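Local coordinates for SusD family protein (Bacteroides uniformis, PDB 7KV1) that probably binds beta-glucan at the surface of a human gut bacterium, as a SusD-family glycan-binding protein built on tetratricopeptide repeats, at residues H161-V166 and K508-A513; E195-I200 and M235-M240. One frame throughout, in Å; residues are numbered along the deposited sequence.

Contact 1. Residues H161-V166 and K508-A513; sequences HYFGNV and KYIPIA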
loop_
_atom_site.group_PDB
_atom_site.type_symbol
_atom_site.label_atom_id
_atom_site.label_comp_id
_atom_site.label_asym_id
_atom_site.label_seq_id
_atom_site.Cartn_x
_atom_site.Cartn_y
_atom_site.Cartn_z
ATOM N N HIS A 161 2.679 1.970 -10.456
ATOM C CA HIS A 161 1.453 2.593 -9.876
ATOM C C HIS A 161 1.571 4.119 -9.892
ATOM O O HIS A 161 0.558 4.790 -10.187
ATOM C CB HIS A 161 1.178 2.091 -8.444
ATOM C CG HIS A 161 0.267 0.913 -8.326
ATOM N ND1 HIS A 161 0.662 -0.373 -8.613
ATOM C CD2 HIS A 161 -1.032 0.823 -7.947
ATOM C CE1 HIS A 161 -0.326 -1.202 -8.354
ATOM N NE2 HIS A 161 -1.395 -0.488 -7.985
ATOM N N TYR A 162 2.736 4.652 -9.517
ATOM C CA TYR A 162 2.937 6.118 -9.291
ATOM C C TYR A 162 3.323 6.798 -10.604
ATOM O O TYR A 162 2.622 7.778 -10.970
ATOM C CB TYR A 162 3.942 6.382 -8.159
ATOM C CG TYR A 162 3.315 6.191 -6.813
ATOM C CD1 TYR A 162 2.411 7.105 -6.303
ATOM C CD2 TYR A 162 3.529 5.031 -6.101
ATOM C CE1 TYR A 162 1.771 6.886 -5.091
ATOM C CE2 TYR A 162 2.910 4.808 -4.889
ATOM C CZ TYR A 162 2.016 5.730 -4.389
ATOM O OH TYR A 162 1.375 5.478 -3.215
ATOM N N PHE A 163 4.364 6.306 -11.289
ATOM C CA PHE A 163 4.952 6.976 -12.482
ATOM C C PHE A 163 4.505 6.332 -13.805
ATOM O O PHE A 163 4.513 7.041 -14.847
ATOM C CB PHE A 163 6.475 6.987 -12.388
ATOM C CG PHE A 163 6.998 7.634 -11.140
ATOM C CD1 PHE A 163 7.094 9.019 -11.052
ATOM C CD2 PHE A 163 7.351 6.861 -10.045
ATOM C CE1 PHE A 163 7.547 9.620 -9.882
ATOM C CE2 PHE A 163 7.830 7.465 -8.887
ATOM C CZ PHE A 163 7.880 8.844 -8.792
ATOM N N GLY A 164 4.157 5.043 -13.811
ATOM C CA GLY A 164 3.667 4.369 -15.040
ATOM C C GLY A 164 4.762 4.086 -16.069
ATOM O O GLY A 164 5.175 2.920 -16.192
ATOM N N ASN A 165 5.245 5.125 -16.741
ATOM C CA ASN A 165 6.143 5.088 -17.920
ATOM C C ASN A 165 7.583 5.155 -17.409
ATOM O O ASN A 165 8.098 6.261 -17.201
ATOM C CB ASN A 165 5.786 6.210 -18.905
ATOM C CG ASN A 165 4.316 6.220 -19.277
ATOM O OD1 ASN A 165 3.832 5.298 -19.933
ATOM N ND2 ASN A 165 3.601 7.272 -18.908
ATOM N N VAL A 166 8.203 4.016 -17.130
ATOM C CA VAL A 166 9.467 4.005 -16.356
ATOM C C VAL A 166 10.519 3.166 -17.072
ATOM O O VAL A 166 10.187 2.245 -17.805
ATOM C CB VAL A 166 9.231 3.499 -14.929
ATOM C CG1 VAL A 166 8.274 4.412 -14.179
ATOM C CG2 VAL A 166 8.752 2.042 -14.936
ATOM N N LYS A 508 -3.147 10.397 -13.666
ATOM C CA LYS A 508 -2.925 8.983 -13.291
ATOM C C LYS A 508 -1.452 8.639 -13.109
ATOM O O LYS A 508 -1.172 7.728 -12.321
ATOM C CB LYS A 508 -3.488 8.065 -14.373
ATOM C CG LYS A 508 -3.474 6.597 -13.994
ATOM C CD LYS A 508 -4.438 5.764 -14.832
ATOM C CE LYS A 508 -4.317 4.300 -14.494
ATOM N NZ LYS A 508 -5.360 3.495 -15.186
ATOM N N TYR A 509 -0.549 9.307 -13.809
ATOM C CA TYR A 509 0.918 9.086 -13.714
ATOM C C TYR A 509 1.544 10.400 -13.262
ATOM O O TYR A 509 1.448 11.381 -14.001
ATOM C CB TYR A 509 1.473 8.592 -15.051
ATOM C CG TYR A 509 0.701 7.417 -15.592
ATOM C CD1 TYR A 509 0.655 6.231 -14.879
ATOM C CD2 TYR A 509 0.002 7.491 -16.777
ATOM C CE1 TYR A 509 -0.059 5.138 -15.333
ATOM C CE2 TYR A 509 -0.737 6.417 -17.234
ATOM C CZ TYR A 509 -0.739 5.228 -16.526
ATOM O OH TYR A 509 -1.487 4.162 -16.954
ATOM N N ILE A 510 2.099 10.433 -12.054
ATOM C CA ILE A 510 2.625 11.696 -11.466
ATOM C C ILE A 510 3.912 12.084 -12.200
ATOM O O ILE A 510 4.563 11.272 -12.852
ATOM C CB ILE A 510 2.800 11.551 -9.942
ATOM C CG1 ILE A 510 3.947 10.601 -9.611
ATOM C CG2 ILE A 510 1.480 11.119 -9.322
ATOM C CD1 ILE A 510 4.252 10.482 -8.159
ATOM N N PRO A 511 4.335 13.357 -12.099
ATOM C CA PRO A 511 5.598 13.790 -12.711
ATOM C C PRO A 511 6.832 12.985 -12.253
ATOM O O PRO A 511 6.978 12.670 -11.082
ATOM C CB PRO A 511 5.704 15.261 -12.261
ATOM C CG PRO A 511 4.267 15.662 -12.016
ATOM C CD PRO A 511 3.644 14.430 -11.387
ATOM N N ILE A 512 7.736 12.729 -13.196
ATOM C CA ILE A 512 9.117 12.245 -12.925
ATOM C C ILE A 512 9.916 13.458 -12.424
ATOM O O ILE A 512 9.708 14.583 -12.965
ATOM C CB ILE A 512 9.692 11.606 -14.194
ATOM C CG1 ILE A 512 8.829 10.414 -14.652
ATOM C CG2 ILE A 512 11.129 11.195 -14.000
ATOM C CD1 ILE A 512 9.191 9.900 -16.038
ATOM N N ALA A 513 10.780 13.252 -11.431
ATOM C CA ALA A 513 11.566 14.327 -10.790
ATOM C C ALA A 513 12.572 14.893 -11.799
ATOM O O ALA A 513 13.178 14.130 -12.566
ATOM C CB ALA A 513 12.231 13.845 -9.533
HETATM O O HOH W 1 -1.399 5.037 -11.843
#

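Contact 2. Residues E195-I200 and M235-M240; sequences ELEAVI and MVYAEM. With EDO (1,2-ethanediol), chain D.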
loop_
_atom_site.group_PDB
_atom_site.type_symbol
_atom_site.label_atom_id
_atom_site.label_comp_id
_atom_site.label_asym_id
_atom_site.label_seq_id
_atom_site.Cartn_x
_atom_site.Cartn_y
_atom_site.Cartn_z
ATOM N N GLU A 195 6.635 -11.782 -15.474
ATOM C CA GLU A 195 7.691 -12.106 -14.493
ATOM C C GLU A 195 7.017 -12.732 -13.261
ATOM O O GLU A 195 7.482 -13.823 -12.784
ATOM C CB GLU A 195 8.567 -10.864 -14.259
ATOM C CG GLU A 195 9.595 -10.971 -13.141
ATOM C CD GLU A 195 10.736 -11.981 -13.319
ATOM O OE1 GLU A 195 10.748 -12.686 -14.330
ATOM O OE2 GLU A 195 11.581 -12.098 -12.411
ATOM N N LEU A 196 5.908 -12.162 -12.795
ATOM C CA LEU A 196 5.230 -12.650 -11.569
ATOM C C LEU A 196 4.632 -14.038 -11.844
ATOM O O LEU A 196 4.727 -14.906 -10.987
ATOM C CB LEU A 196 4.167 -11.635 -11.150
ATOM C CG LEU A 196 3.445 -11.951 -9.847
ATOM C CD1 LEU A 196 4.417 -12.275 -8.735
ATOM C CD2 LEU A 196 2.518 -10.790 -9.474
ATOM N N GLU A 197 4.046 -14.240 -13.013
ATOM C CA GLU A 197 3.539 -15.566 -13.436
ATOM C C GLU A 197 4.667 -16.610 -13.389
ATOM O O GLU A 197 4.448 -17.682 -12.817
ATOM C CB GLU A 197 2.865 -15.420 -14.785
ATOM C CG GLU A 197 1.480 -14.806 -14.637
ATOM C CD GLU A 197 0.719 -14.623 -15.921
ATOM O OE1 GLU A 197 1.386 -14.581 -16.966
ATOM O OE2 GLU A 197 -0.534 -14.483 -15.878
ATOM N N ALA A 198 5.846 -16.312 -13.920
ATOM C CA ALA A 198 7.016 -17.224 -13.825
ATOM C C ALA A 198 7.362 -17.503 -12.358
ATOM O O ALA A 198 7.602 -18.690 -11.996
ATOM C CB ALA A 198 8.194 -16.691 -14.605
ATOM N N VAL A 199 7.366 -16.493 -11.507
ATOM C CA VAL A 199 7.672 -16.713 -10.067
ATOM C C VAL A 199 6.604 -17.633 -9.454
ATOM O O VAL A 199 6.953 -18.619 -8.782
ATOM C CB VAL A 199 7.808 -15.377 -9.319
ATOM C CG1 VAL A 199 7.781 -15.554 -7.810
ATOM C CG2 VAL A 199 9.065 -14.644 -9.761
ATOM N N ILE A 200 5.335 -17.330 -9.663
ATOM C CA ILE A 200 4.208 -18.100 -9.059
ATOM C C ILE A 200 4.227 -19.555 -9.593
ATOM O O ILE A 200 4.109 -20.524 -8.776
ATOM C CB ILE A 200 2.883 -17.349 -9.324
ATOM C CG1 ILE A 200 2.805 -16.109 -8.434
ATOM C CG2 ILE A 200 1.674 -18.269 -9.151
ATOM C CD1 ILE A 200 1.680 -15.151 -8.782
ATOM N N MET A 235 -1.428 -11.931 -3.857
ATOM C CA MET A 235 -2.032 -10.610 -3.548
ATOM C C MET A 235 -1.454 -9.559 -4.503
ATOM O O MET A 235 -2.195 -8.704 -4.969
ATOM C CB MET A 235 -1.809 -10.260 -2.072
ATOM C CG MET A 235 -2.575 -11.219 -1.138
ATOM S SD MET A 235 -4.395 -11.195 -1.396
ATOM C CE MET A 235 -4.853 -9.587 -0.757
ATOM N N VAL A 236 -0.173 -9.630 -4.815
ATOM C CA VAL A 236 0.430 -8.690 -5.806
ATOM C C VAL A 236 -0.216 -8.966 -7.168
ATOM O O VAL A 236 -0.592 -8.011 -7.901
ATOM C CB VAL A 236 1.961 -8.823 -5.864
ATOM C CG1 VAL A 236 2.509 -7.952 -6.988
ATOM C CG2 VAL A 236 2.609 -8.447 -4.540
ATOM N N TYR A 237 -0.369 -10.247 -7.498
ATOM C CA TYR A 237 -0.933 -10.675 -8.802
ATOM C C TYR A 237 -2.332 -10.052 -8.934
ATOM O O TYR A 237 -2.591 -9.402 -9.936
ATOM C CB TYR A 237 -0.944 -12.199 -8.930
ATOM C CG TYR A 237 -1.393 -12.695 -10.278
ATOM C CD1 TYR A 237 -0.483 -12.810 -11.313
ATOM C CD2 TYR A 237 -2.713 -12.997 -10.545
ATOM C CE1 TYR A 237 -0.853 -13.256 -12.560
ATOM C CE2 TYR A 237 -3.102 -13.449 -11.786
ATOM C CZ TYR A 237 -2.163 -13.626 -12.784
ATOM O OH TYR A 237 -2.525 -14.058 -14.020
ATOM N N ALA A 238 -3.192 -10.260 -7.934
ATOM C CA ALA A 238 -4.574 -9.756 -7.912
ATOM C C ALA A 238 -4.525 -8.235 -8.024
ATOM O O ALA A 238 -5.244 -7.685 -8.838
ATOM C CB ALA A 238 -5.287 -10.199 -6.666
ATOM N N GLU A 239 -3.687 -7.594 -7.222
ATOM C CA GLU A 239 -3.559 -6.126 -7.203
ATOM C C GLU A 239 -3.237 -5.619 -8.600
ATOM O O GLU A 239 -3.916 -4.686 -9.066
ATOM C CB GLU A 239 -2.457 -5.702 -6.228
ATOM C CG GLU A 239 -2.241 -4.200 -6.244
ATOM C CD GLU A 239 -1.262 -3.759 -5.194
ATOM O OE1 GLU A 239 -1.422 -4.207 -4.020
ATOM O OE2 GLU A 239 -0.355 -2.989 -5.551
ATOM N N MET A 240 -2.243 -6.215 -9.255
ATOM C CA MET A 240 -1.801 -5.707 -10.564
ATOM C C MET A 240 -2.875 -5.959 -11.617
ATOM O O MET A 240 -3.144 -5.048 -12.428
ATOM C CB MET A 240 -0.496 -6.381 -10.976
ATOM C CG MET A 240 0.647 -5.913 -10.135
ATOM S SD MET A 240 2.247 -6.534 -10.718
ATOM C CE MET A 240 2.225 -6.104 -12.460
HETATM C C1 EDO D . 1.900 0.009 -5.179
HETATM O O1 EDO D . 3.152 0.002 -4.510
HETATM C C2 EDO D . 0.764 -0.281 -4.274
HETATM O O2 EDO D . 0.851 -1.586 -3.705
#

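Contact 1. Residues H161-V166 and K508-A513
Tyr162 O, in the last turn of helix 138-162, takes the backbone hydrogen bond of Ile510 N at 2.9 Å. The bond is nearly straight, 162° at the hydrogen. The same oxygen receives a CA-H...O contact from Tyr509 CA at 3.5 Å. One residue earlier in the helix, a water donates to His161 O and Lys508 O and bridges the two carbonyls. Gly164, with positive phi, takes the chain out of the helix. Gly164 CA lies 3.5 Å from Tyr509 CD1, and a CB at this position would come too close to Tyr509 CD1. The Asn165 side chain runs across that of Tyr509, its ND2 nearest the ring at CD2, amide and ring planes 63° apart; Ala185 N binds OD1 and Asn526 holds ND2. The contact joins a helix end from the N-terminal part of the SusD fold to an irregular segment near the C-terminus, just before helix 514-519. Phe163 points its CB away, but with CG beside the backbone N (chi1 -56°) the ring swings back to segment 508-513. Phe163 CE1 meets Pro511 O, near the ring plane, at 3.3 Å and Ile510 CG1 at 3.7 Å. Pro511 O also has a hydrogen bond from Thr108, and Trp113 of helix 110-129 packs edge-to-face with the Phe163 ring. Ile512 CG1 approaches Phe163 CD1 more loosely, at 4.2 Å.

Contact 2. Residues E195-I200 and M235-M240
Tyr237 OH donates a hydrogen bond to Glu197 OE2, 2.8 Å away, on the anti lone pair of that oxygen. The carboxylate lies at the ring edge, its plane turned 28° from the ring. The stem of the glutamate follows the same edge, with Glu197 CG 3.5 Å from Tyr237 CE1. Nearer the backbones the contact is apolar. Leu196 carries CG anti to the backbone N (chi1 -176°), and this sends CD2 across to the other helix. Leu196 CD2 sits 3.5 Å from Tyr237 CA, close against the helix backbone. Val236 CG1 touches Leu196 CD2 at 3.8 Å, and Met240 SD is a looser neighbour. Ile200, one turn on from Leu196, sets its CD1 4.0 Å from Tyr237 CB. The two helical segments run nearly antiparallel, 153° between their directions, with axes 10.7 Å apart. That wide spacing fits the large side chains between them. Antiparallel packing of this kind is consistent with the tetratricopeptide-like helical fold of the SusD clan. A phenylalanine in place of Tyr237 would probably keep much of the apolar contact but leave Glu197 OE2 without its hydroxyl donor. Further out, Arg249 and Lys252 make salt bridges to Glu197 OE2, so the tyrosine binds an oxygen that is already held by two cations. These charges are likely to favour the ionised carboxylate. Tyr256 of helix 250-262 packs edge-to-face with the Tyr237 ring. On another side of the helix, Glu239 OE2 accepts a 2.6 Å hydrogen bond from O2 of a 1,2-ethanediol, probably from the crystallisation liquor; Asn157 also binds OE2, and Tyr406 binds OE1.

Both contacts are largely buried, and their centres are 21 Å apart. Contact 1 joins parts of the chain more than 340 residues apart, while contact 2 pairs helices with 34 residues between its segments. In sequence, contact 2 falls wholly between the two halves of contact 1. Their chemistry follows their place. Contact 1, at a helix end and an irregular chain, mixes backbone bonds and a bridging water with apolar side chains. Contact 2, between helices whose backbones are already bonded internally, relies on side chains and a charged cluster. The two meet where His161 CE1 packs against Glu239 OE2 at 3.3 Å, bringing helices 138-162 and 230-244 together.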